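EAL/GGDEF domain protein (Methylococcus capsulatus, PDB 3ICL) has no established function but contains a GGDEF domain, an alpha/beta domain of the nucleotide cyclase clan. Local coordinates at residues A[119-131]-A[146-160]. The protein carries 1 engineered substitution. Residues are numbered along the deposited sequence; the frame is centred on the assembly and turned at random.
Sequences ISVSIGIAVSPAD and MYHAKSRGKNNYQFF. With SO4 (sulfate ion), chain E; SO4 (sulfate ion), chain C.
Ile123 and Tyr157 pair in parallel strands, 121-127 and 156-159, with Ile123 N donating to Asn156 O at 2.8 Å and Ile123 O accepting from Gln158 N at 2.9 Å. The pattern continues through Ile125, which bonds Gln158 O and Phe160 N. Helix 146-152 packs closely at Gly124, whose CA lies 3.3 Å from Met146 N. Beside it, Ser122 OG sits 3.2 Å from Lys150 CA and is hydrogen-bonded to Asp39. Asn156 closes the turn from helix to strand: its ND2 reaches Ala149 O at 3.0 Å from above the carbonyl plane, on the face opposite Arg152 N. On the face shared with Tyr157, Ile125 CD1 lies over the Phe159 ring, toward its rim, while CG2, anti to the backbone N, meets CE2 of that ring at 3.5 Å. Exposed Asn155 still grips the strand, OD1 accepting from Val121 N at 3.0 Å. The solvent side is looser: Lys154 lays its CD against Ser120 CB, while Lys154 N donates to a sulfate ion, probably from the crystallisation liquor. The segments belong to a beta-alpha-beta unit: helix 135-152 packs on one face, helix 96-106 meets Ile125 and Tyr157 on the other, and 121-127 separates antiparallel strand 32-38 from edge strand 156-159.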
ATOM      1  N   ILE A 119      13.437   1.435  -6.005  1.00 22.76           N
ATOM      2  CA  ILE A 119      12.952   1.687  -4.654  1.00 22.62           C
ATOM      3  C   ILE A 119      12.914   0.395  -3.869  1.00 21.39           C
ATOM      4  O   ILE A 119      12.820  -0.692  -4.450  1.00 19.64           O
ATOM      5  CB  ILE A 119      11.520   2.286  -4.633  1.00 20.24           C
ATOM      6  CG1 ILE A 119      10.555   1.364  -5.382  1.00 19.22           C
ATOM      7  CG2 ILE A 119      11.530   3.693  -5.215  1.00 21.65           C
ATOM      8  CD1 ILE A 119       9.112   1.771  -5.275  1.00 27.45           C
ATOM      9  N   SER A 120      13.008   0.520  -2.549  1.00 21.01           N
ATOM     10  CA  SER A 120      12.926  -0.628  -1.653  1.00 22.59           C
ATOM     11  C   SER A 120      11.535  -0.469  -1.020  1.00 21.29           C
ATOM     12  O   SER A 120      11.137   0.641  -0.664  1.00 27.36           O
ATOM     13  CB  SER A 120      14.037  -0.564  -0.599  1.00 21.92           C
ATOM     14  OG  SER A 120      13.996   0.663   0.101  1.00 30.50           O
ATOM     15  N   VAL A 121      10.799  -1.570  -0.891  1.00 20.63           N
ATOM     16  CA  VAL A 121       9.430  -1.525  -0.373  1.00 16.94           C
ATOM     17  C   VAL A 121       9.144  -2.493   0.777  1.00 21.27           C
ATOM     18  O   VAL A 121       9.655  -3.610   0.797  1.00 21.69           O
ATOM     19  CB  VAL A 121       8.425  -1.846  -1.522  1.00 20.48           C
ATOM     20  CG1 VAL A 121       7.004  -1.893  -0.998  1.00 17.10           C
ATOM     21  CG2 VAL A 121       8.550  -0.808  -2.633  1.00 21.98           C
ATOM     22  N   SER A 122       8.325  -2.054   1.730  1.00 13.06           N
ATOM     23  CA  SER A 122       7.928  -2.900   2.861  1.00 15.79           C
ATOM     24  C   SER A 122       6.419  -2.813   2.999  1.00 16.79           C
ATOM     25  O   SER A 122       5.851  -1.722   2.997  1.00 17.91           O
ATOM     26  CB  SER A 122       8.583  -2.446   4.167  1.00 13.43           C
ATOM     27  OG  SER A 122       9.931  -2.867   4.240  1.00 21.56           O
ATOM     28  N   ILE A 123       5.771  -3.966   3.124  1.00 12.16           N
ATOM     29  CA  ILE A 123       4.324  -4.001   3.232  1.00 12.62           C
ATOM     30  C   ILE A 123       3.804  -4.718   4.475  1.00 17.30           C
ATOM     31  O   ILE A 123       4.226  -5.832   4.790  1.00 15.54           O
ATOM     32  CB  ILE A 123       3.706  -4.696   2.001  1.00 13.18           C
ATOM     33  CG1 ILE A 123       4.138  -3.972   0.720  1.00 18.66           C
ATOM     34  CG2 ILE A 123       2.185  -4.717   2.132  1.00 14.40           C
ATOM     35  CD1 ILE A 123       3.650  -4.634  -0.558  1.00 27.90           C
ATOM     36  N   GLY A 124       2.877  -4.067   5.169  1.00 15.00           N
ATOM     37  CA  GLY A 124       2.267  -4.671   6.342  1.00 14.79           C
ATOM     38  C   GLY A 124       0.847  -5.047   5.958  1.00 13.96           C
ATOM     39  O   GLY A 124       0.180  -4.285   5.253  1.00 17.27           O
ATOM     40  N   ILE A 125       0.376  -6.092   6.434  1.00 13.75           N
ATOM     41  CA  ILE A 125      -0.959  -6.504   6.010  1.00 15.00           C
ATOM     42  C   ILE A 125      -1.911  -6.763   7.173  1.00 13.55           C
ATOM     43  O   ILE A 125      -1.545  -7.392   8.171  1.00 13.13           O
ATOM     44  CB  ILE A 125      -0.939  -7.795   5.137  1.00 16.54           C
ATOM     45  CG1 ILE A 125      -0.236  -7.550   3.796  1.00 18.36           C
ATOM     46  CG2 ILE A 125      -2.366  -8.236   4.847  1.00 11.70           C
ATOM     47  CD1 ILE A 125       0.055  -8.807   3.009  1.00 28.46           C
ATOM     48  N   ALA A 126      -3.108  -6.399   7.189  1.00 15.15           N
ATOM     49  CA  ALA A 126      -4.064  -6.600   8.274  1.00 13.84           C
ATOM     50  C   ALA A 126      -5.347  -7.147   7.667  1.00 16.95           C
ATOM     51  O   ALA A 126      -5.897  -6.564   6.736  1.00 22.95           O
ATOM     52  CB  ALA A 126      -4.337  -5.290   8.990  1.00 10.04           C
ATOM     53  N   VAL A 127      -5.816  -8.270   8.200  1.00 17.28           N
ATOM     54  CA  VAL A 127      -7.029  -8.913   7.703  1.00 18.11           C
ATOM     55  C   VAL A 127      -8.190  -8.739   8.680  1.00 17.59           C
ATOM     56  O   VAL A 127      -8.049  -8.997   9.873  1.00 22.65           O
ATOM     57  CB  VAL A 127      -6.806 -10.432   7.490  1.00 21.32           C
ATOM     58  CG1 VAL A 127      -8.017 -11.051   6.801  1.00 26.25           C
ATOM     59  CG2 VAL A 127      -5.542 -10.664   6.675  1.00 26.51           C
ATOM     60  N   SER A 128      -9.333  -8.299   8.171  1.00 15.43           N
ATOM     61  CA  SER A 128     -10.512  -8.124   9.011  1.00 19.83           C
ATOM     62  C   SER A 128     -11.214  -9.474   9.091  1.00 29.18           C
ATOM     63  O   SER A 128     -11.319 -10.177   8.086  1.00 30.04           O
ATOM     64  CB  SER A 128     -11.465  -7.095   8.399  1.00 24.54           C
ATOM     65  OG  SER A 128     -12.584  -6.880   9.245  1.00 30.37           O
ATOM     66  N   PRO A 129     -11.735  -9.844  10.276  1.00 36.50           N
ATOM     67  CA  PRO A 129     -11.711  -9.089  11.533  1.00 38.87           C
ATOM     68  C   PRO A 129     -10.565  -9.435  12.491  1.00 34.97           C
ATOM     69  O   PRO A 129     -10.287  -8.681  13.421  1.00 31.75           O
ATOM     70  CB  PRO A 129     -13.062  -9.427  12.141  1.00 39.54           C
ATOM     71  CG  PRO A 129     -13.169 -10.885  11.818  1.00 41.57           C
ATOM     72  CD  PRO A 129     -12.705 -10.954  10.364  1.00 39.15           C
ATOM     73  N   ALA A 130      -9.912 -10.570  12.269  1.00 28.84           N
ATOM     74  CA  ALA A 130      -8.818 -11.010  13.137  1.00 31.90           C
ATOM     75  C   ALA A 130      -7.811  -9.918  13.515  1.00 30.70           C
ATOM     76  O   ALA A 130      -7.359  -9.846  14.662  1.00 23.97           O
ATOM     77  CB  ALA A 130      -8.084 -12.178  12.489  1.00 32.08           C
ATOM     78  N   ASP A 131      -7.463  -9.074  12.551  1.00 24.49           N
ATOM     79  CA  ASP A 131      -6.488  -8.011  12.771  1.00 21.46           C
ATOM     80  C   ASP A 131      -7.123  -6.661  13.053  1.00 20.30           C
ATOM     81  O   ASP A 131      -6.479  -5.619  12.908  1.00 20.01           O
ATOM     82  CB  ASP A 131      -5.561  -7.910  11.553  1.00 19.69           C
ATOM     83  CG  ASP A 131      -4.706  -9.145  11.380  1.00 21.12           C
ATOM     84  OD1 ASP A 131      -4.233  -9.404  10.254  1.00 19.17           O
ATOM     85  OD2 ASP A 131      -4.506  -9.857  12.387  1.00 22.24           O
HETATM   86  N   MSE A 146       3.762  -3.353   8.956  1.00 10.19           N
HETATM   87  CA  MSE A 146       4.626  -2.724   7.964  1.00 12.68           C
HETATM   88  C   MSE A 146       5.993  -2.385   8.562  1.00 16.50           C
HETATM   89  O   MSE A 146       7.026  -2.803   8.038  1.00 19.65           O
HETATM   90  CB  MSE A 146       3.968  -1.448   7.443  1.00 11.78           C
HETATM   91  CG  MSE A 146       4.691  -0.797   6.276  1.00 15.64           C
HETATM   92 SE   MSE A 146       3.975   0.969   5.893  1.00 29.37          SE
HETATM   93  CE  MSE A 146       4.975   1.950   7.250  1.00 19.59           C
ATOM     94  N   TYR A 147       5.997  -1.623   9.655  1.00 18.73           N
ATOM     95  CA  TYR A 147       7.245  -1.238  10.301  1.00 19.87           C
ATOM     96  C   TYR A 147       8.032  -2.447  10.784  1.00 20.01           C
ATOM     97  O   TYR A 147       9.260  -2.423  10.800  1.00 19.61           O
ATOM     98  CB  TYR A 147       6.974  -0.272  11.462  1.00 22.73           C
ATOM     99  CG  TYR A 147       6.699   1.143  11.000  1.00 17.91           C
ATOM    100  CD1 TYR A 147       7.662   1.859  10.289  1.00 23.52           C
ATOM    101  CD2 TYR A 147       5.476   1.758  11.257  1.00 18.58           C
ATOM    102  CE1 TYR A 147       7.415   3.153   9.842  1.00 25.29           C
ATOM    103  CE2 TYR A 147       5.215   3.052  10.816  1.00 22.17           C
ATOM    104  CZ  TYR A 147       6.191   3.742  10.107  1.00 25.32           C
ATOM    105  OH  TYR A 147       5.938   5.013   9.651  1.00 24.83           O
ATOM    106  N   HIS A 148       7.333  -3.505  11.181  1.00 21.37           N
ATOM    107  CA  HIS A 148       8.012  -4.718  11.623  1.00 23.02           C
ATOM    108  C   HIS A 148       8.768  -5.290  10.429  1.00 27.70           C
ATOM    109  O   HIS A 148       9.939  -5.664  10.535  1.00 28.35           O
ATOM    110  CB  HIS A 148       7.000  -5.746  12.140  1.00 26.46           C
ATOM    111  CG  HIS A 148       6.585  -5.523  13.563  1.00 37.97           C
ATOM    112  ND1 HIS A 148       5.471  -6.117  14.115  1.00 41.50           N
ATOM    113  CD2 HIS A 148       7.150  -4.793  14.554  1.00 41.54           C
ATOM    114  CE1 HIS A 148       5.366  -5.761  15.384  1.00 36.24           C
ATOM    115  NE2 HIS A 148       6.373  -4.958  15.675  1.00 40.88           N
ATOM    116  N   ALA A 149       8.086  -5.346   9.291  1.00 24.84           N
ATOM    117  CA  ALA A 149       8.682  -5.856   8.066  1.00 25.07           C
ATOM    118  C   ALA A 149       9.911  -5.022   7.717  1.00 25.19           C
ATOM    119  O   ALA A 149      10.995  -5.556   7.502  1.00 30.53           O
ATOM    120  CB  ALA A 149       7.664  -5.799   6.925  1.00 20.29           C
ATOM    121  N   LYS A 150       9.731  -3.707   7.681  1.00 15.42           N
ATOM    122  CA  LYS A 150      10.811  -2.781   7.354  1.00 20.40           C
ATOM    123  C   LYS A 150      12.034  -2.973   8.247  1.00 26.03           C
ATOM    124  O   LYS A 150      13.167  -2.778   7.812  1.00 24.94           O
ATOM    125  CB  LYS A 150      10.316  -1.338   7.478  1.00 20.79           C
ATOM    126  CG  LYS A 150      11.322  -0.298   7.010  1.00 28.88           C
ATOM    127  CD  LYS A 150      10.797   1.114   7.216  1.00 32.70           C
ATOM    128  CE  LYS A 150      11.825   2.144   6.801  1.00 38.37           C
ATOM    129  NZ  LYS A 150      11.455   3.512   7.262  1.00 43.54           N
ATOM    130  N   SER A 151      11.806  -3.357   9.496  1.00 29.71           N
ATOM    131  CA  SER A 151      12.906  -3.549  10.430  1.00 31.26           C
ATOM    132  C   SER A 151      13.711  -4.824  10.172  1.00 37.11           C
ATOM    133  O   SER A 151      14.884  -4.893  10.530  1.00 44.74           O
ATOM    134  CB  SER A 151      12.382  -3.563  11.870  1.00 33.27           C
ATOM    135  OG  SER A 151      11.717  -4.781  12.148  1.00 37.25           O
ATOM    136  N   ARG A 152      13.108  -5.774   9.514  1.00 29.19           N
ATOM    137  CA  ARG A 152      13.714  -7.051   9.308  1.00 35.56           C
ATOM    138  C   ARG A 152      14.288  -7.227   7.871  1.00 38.68           C
ATOM    139  O   ARG A 152      14.905  -8.220   7.565  1.00 39.55           O
ATOM    140  CB  ARG A 152      12.743  -8.144   9.713  1.00 41.26           C
ATOM    141  CG  ARG A 152      12.147  -8.857   8.567  1.00 50.59           C
ATOM    142  CD  ARG A 152      11.575 -10.229   8.878  1.00 60.70           C
ATOM    143  NE  ARG A 152      10.357 -10.477   8.088  1.00 65.17           N
ATOM    144  CZ  ARG A 152       9.282 -11.162   8.486  1.00 69.23           C
ATOM    145  NH1 ARG A 152       9.200 -11.744   9.695  1.00 69.22           N
ATOM    146  NH2 ARG A 152       8.274 -11.288   7.646  1.00 69.76           N
ATOM    147  N   GLY A 153      14.094  -6.230   7.019  1.00 36.51           N
ATOM    148  CA  GLY A 153      14.531  -6.315   5.632  1.00 35.45           C
ATOM    149  C   GLY A 153      13.800  -5.376   4.687  1.00 31.56           C
ATOM    150  O   GLY A 153      13.097  -4.465   5.125  1.00 29.87           O
ATOM    151  N   LYS A 154      13.974  -5.595   3.385  1.00 36.65           N
ATOM    152  CA  LYS A 154      13.323  -4.771   2.371  1.00 30.99           C
ATOM    153  C   LYS A 154      12.684  -5.644   1.296  1.00 23.57           C
ATOM    154  O   LYS A 154      12.988  -6.834   1.194  1.00 27.04           O
ATOM    155  CB  LYS A 154      14.328  -3.803   1.730  1.00 33.95           C
ATOM    156  CG  LYS A 154      15.425  -4.453   0.898  1.00 36.46           C
ATOM    157  CD  LYS A 154      16.331  -3.386   0.287  1.00 42.15           C
ATOM    158  CE  LYS A 154      17.425  -3.986  -0.582  1.00 42.90           C
ATOM    159  NZ  LYS A 154      18.389  -4.800   0.210  1.00 42.87           N
ATOM    160  N   ASN A 155      11.803  -5.037   0.505  1.00 17.10           N
ATOM    161  CA  ASN A 155      11.076  -5.714  -0.566  1.00 20.84           C
ATOM    162  C   ASN A 155      10.371  -6.940  -0.013  1.00 21.89           C
ATOM    163  O   ASN A 155      10.401  -8.027  -0.590  1.00 19.36           O
ATOM    164  CB  ASN A 155      12.033  -6.077  -1.697  1.00 26.71           C
ATOM    165  CG  ASN A 155      12.737  -4.856  -2.254  1.00 29.76           C
ATOM    166  OD1 ASN A 155      12.133  -3.788  -2.375  1.00 22.96           O
ATOM    167  ND2 ASN A 155      14.014  -5.002  -2.595  1.00 26.66           N
ATOM    168  N   ASN A 156       9.699  -6.727   1.111  1.00 18.32           N
ATOM    169  CA  ASN A 156       9.009  -7.793   1.820  1.00 18.11           C
ATOM    170  C   ASN A 156       7.640  -7.378   2.323  1.00 17.29           C
ATOM    171  O   ASN A 156       7.251  -6.213   2.241  1.00 23.15           O
ATOM    172  CB  ASN A 156       9.856  -8.212   3.016  1.00 25.15           C
ATOM    173  CG  ASN A 156      10.193  -7.034   3.927  1.00 29.81           C
ATOM    174  OD1 ASN A 156      10.050  -5.872   3.537  1.00 28.56           O
ATOM    175  ND2 ASN A 156      10.656  -7.330   5.134  1.00 29.43           N
ATOM    176  N   TYR A 157       6.915  -8.347   2.860  1.00 10.65           N
ATOM    177  CA  TYR A 157       5.607  -8.087   3.418  1.00 13.33           C
ATOM    178  C   TYR A 157       5.400  -9.035   4.583  1.00 20.05           C
ATOM    179  O   TYR A 157       6.079 -10.054   4.698  1.00 20.95           O
ATOM    180  CB  TYR A 157       4.505  -8.286   2.364  1.00 17.70           C
ATOM    181  CG  TYR A 157       4.184  -9.726   1.979  1.00 17.63           C
ATOM    182  CD1 TYR A 157       3.405 -10.543   2.805  1.00 19.02           C
ATOM    183  CD2 TYR A 157       4.624 -10.256   0.765  1.00 21.97           C
ATOM    184  CE1 TYR A 157       3.068 -11.849   2.424  1.00 17.97           C
ATOM    185  CE2 TYR A 157       4.295 -11.559   0.378  1.00 18.40           C
ATOM    186  CZ  TYR A 157       3.516 -12.345   1.210  1.00 15.52           C
ATOM    187  OH  TYR A 157       3.181 -13.621   0.811  1.00 17.21           O
ATOM    188  N   GLN A 158       4.488  -8.677   5.472  1.00 18.19           N
ATOM    189  CA  GLN A 158       4.172  -9.547   6.588  1.00 21.99           C
ATOM    190  C   GLN A 158       2.820  -9.178   7.170  1.00 16.36           C
ATOM    191  O   GLN A 158       2.403  -8.013   7.132  1.00 17.45           O
ATOM    192  CB  GLN A 158       5.269  -9.491   7.657  1.00 29.89           C
ATOM    193  CG  GLN A 158       5.268  -8.287   8.551  1.00 41.58           C
ATOM    194  CD  GLN A 158       6.275  -8.441   9.676  1.00 47.26           C
ATOM    195  OE1 GLN A 158       7.476  -8.551   9.434  1.00 49.48           O
ATOM    196  NE2 GLN A 158       5.788  -8.462  10.911  1.00 46.86           N
ATOM    197  N   PHE A 159       2.119 -10.185   7.675  1.00 11.14           N
ATOM    198  CA  PHE A 159       0.805  -9.979   8.269  1.00 15.23           C
ATOM    199  C   PHE A 159       0.953  -9.559   9.720  1.00 19.53           C
ATOM    200  O   PHE A 159       1.925  -9.918  10.377  1.00 16.78           O
ATOM    201  CB  PHE A 159      -0.022 -11.263   8.244  1.00 12.11           C
ATOM    202  CG  PHE A 159      -0.495 -11.664   6.884  1.00 15.76           C
ATOM    203  CD1 PHE A 159       0.315 -12.413   6.039  1.00 15.22           C
ATOM    204  CD2 PHE A 159      -1.780 -11.326   6.459  1.00 16.89           C
ATOM    205  CE1 PHE A 159      -0.147 -12.829   4.790  1.00 21.70           C
ATOM    206  CE2 PHE A 159      -2.252 -11.736   5.213  1.00 14.93           C
ATOM    207  CZ  PHE A 159      -1.432 -12.490   4.377  1.00 20.05           C
ATOM    208  N   PHE A 160      -0.019  -8.804  10.214  1.00 13.15           N
ATOM    209  CA  PHE A 160      -0.008  -8.381  11.602  1.00 16.52           C
ATOM    210  C   PHE A 160      -0.159  -9.632  12.470  1.00 21.88           C
ATOM    211  O   PHE A 160      -0.905 -10.545  12.116  1.00 18.98           O
ATOM    212  CB  PHE A 160      -1.175  -7.423  11.868  1.00 14.81           C
ATOM    213  CG  PHE A 160      -1.324  -7.035  13.318  1.00 17.28           C
ATOM    214  CD1 PHE A 160      -2.343  -7.579  14.098  1.00 17.22           C
ATOM    215  CD2 PHE A 160      -0.429  -6.152  13.909  1.00 16.78           C
ATOM    216  CE1 PHE A 160      -2.467  -7.250  15.445  1.00 23.45           C
ATOM    217  CE2 PHE A 160      -0.541  -5.818  15.255  1.00 19.06           C
ATOM    218  CZ  PHE A 160      -1.564  -6.369  16.026  1.00 22.54           C
TER
HETATM  219  S   SO4 E 173      16.464  -8.128   1.508  1.00100.97           S
HETATM  220  O1  SO4 E 173      17.748  -8.321   0.805  1.00 98.69           O
HETATM  221  O2  SO4 E 173      16.160  -9.314   2.325  1.00102.93           O
HETATM  222  O3  SO4 E 173      16.554  -6.948   2.387  1.00102.24           O
HETATM  223  O4  SO4 E 173      15.390  -7.927   0.516  1.00102.32           O
HETATM  224  S   SO4 C 171       9.030   6.290   7.675  1.00 50.39           S
HETATM  225  O1  SO4 C 171       7.606   6.312   8.061  1.00 50.39           O
HETATM  226  O2  SO4 C 171       9.352   7.526   6.934  1.00 60.32           O
HETATM  227  O3  SO4 C 171       9.866   6.207   8.889  1.00 47.78           O
HETATM  228  O4  SO4 C 171       9.292   5.121   6.810  1.00 43.81           O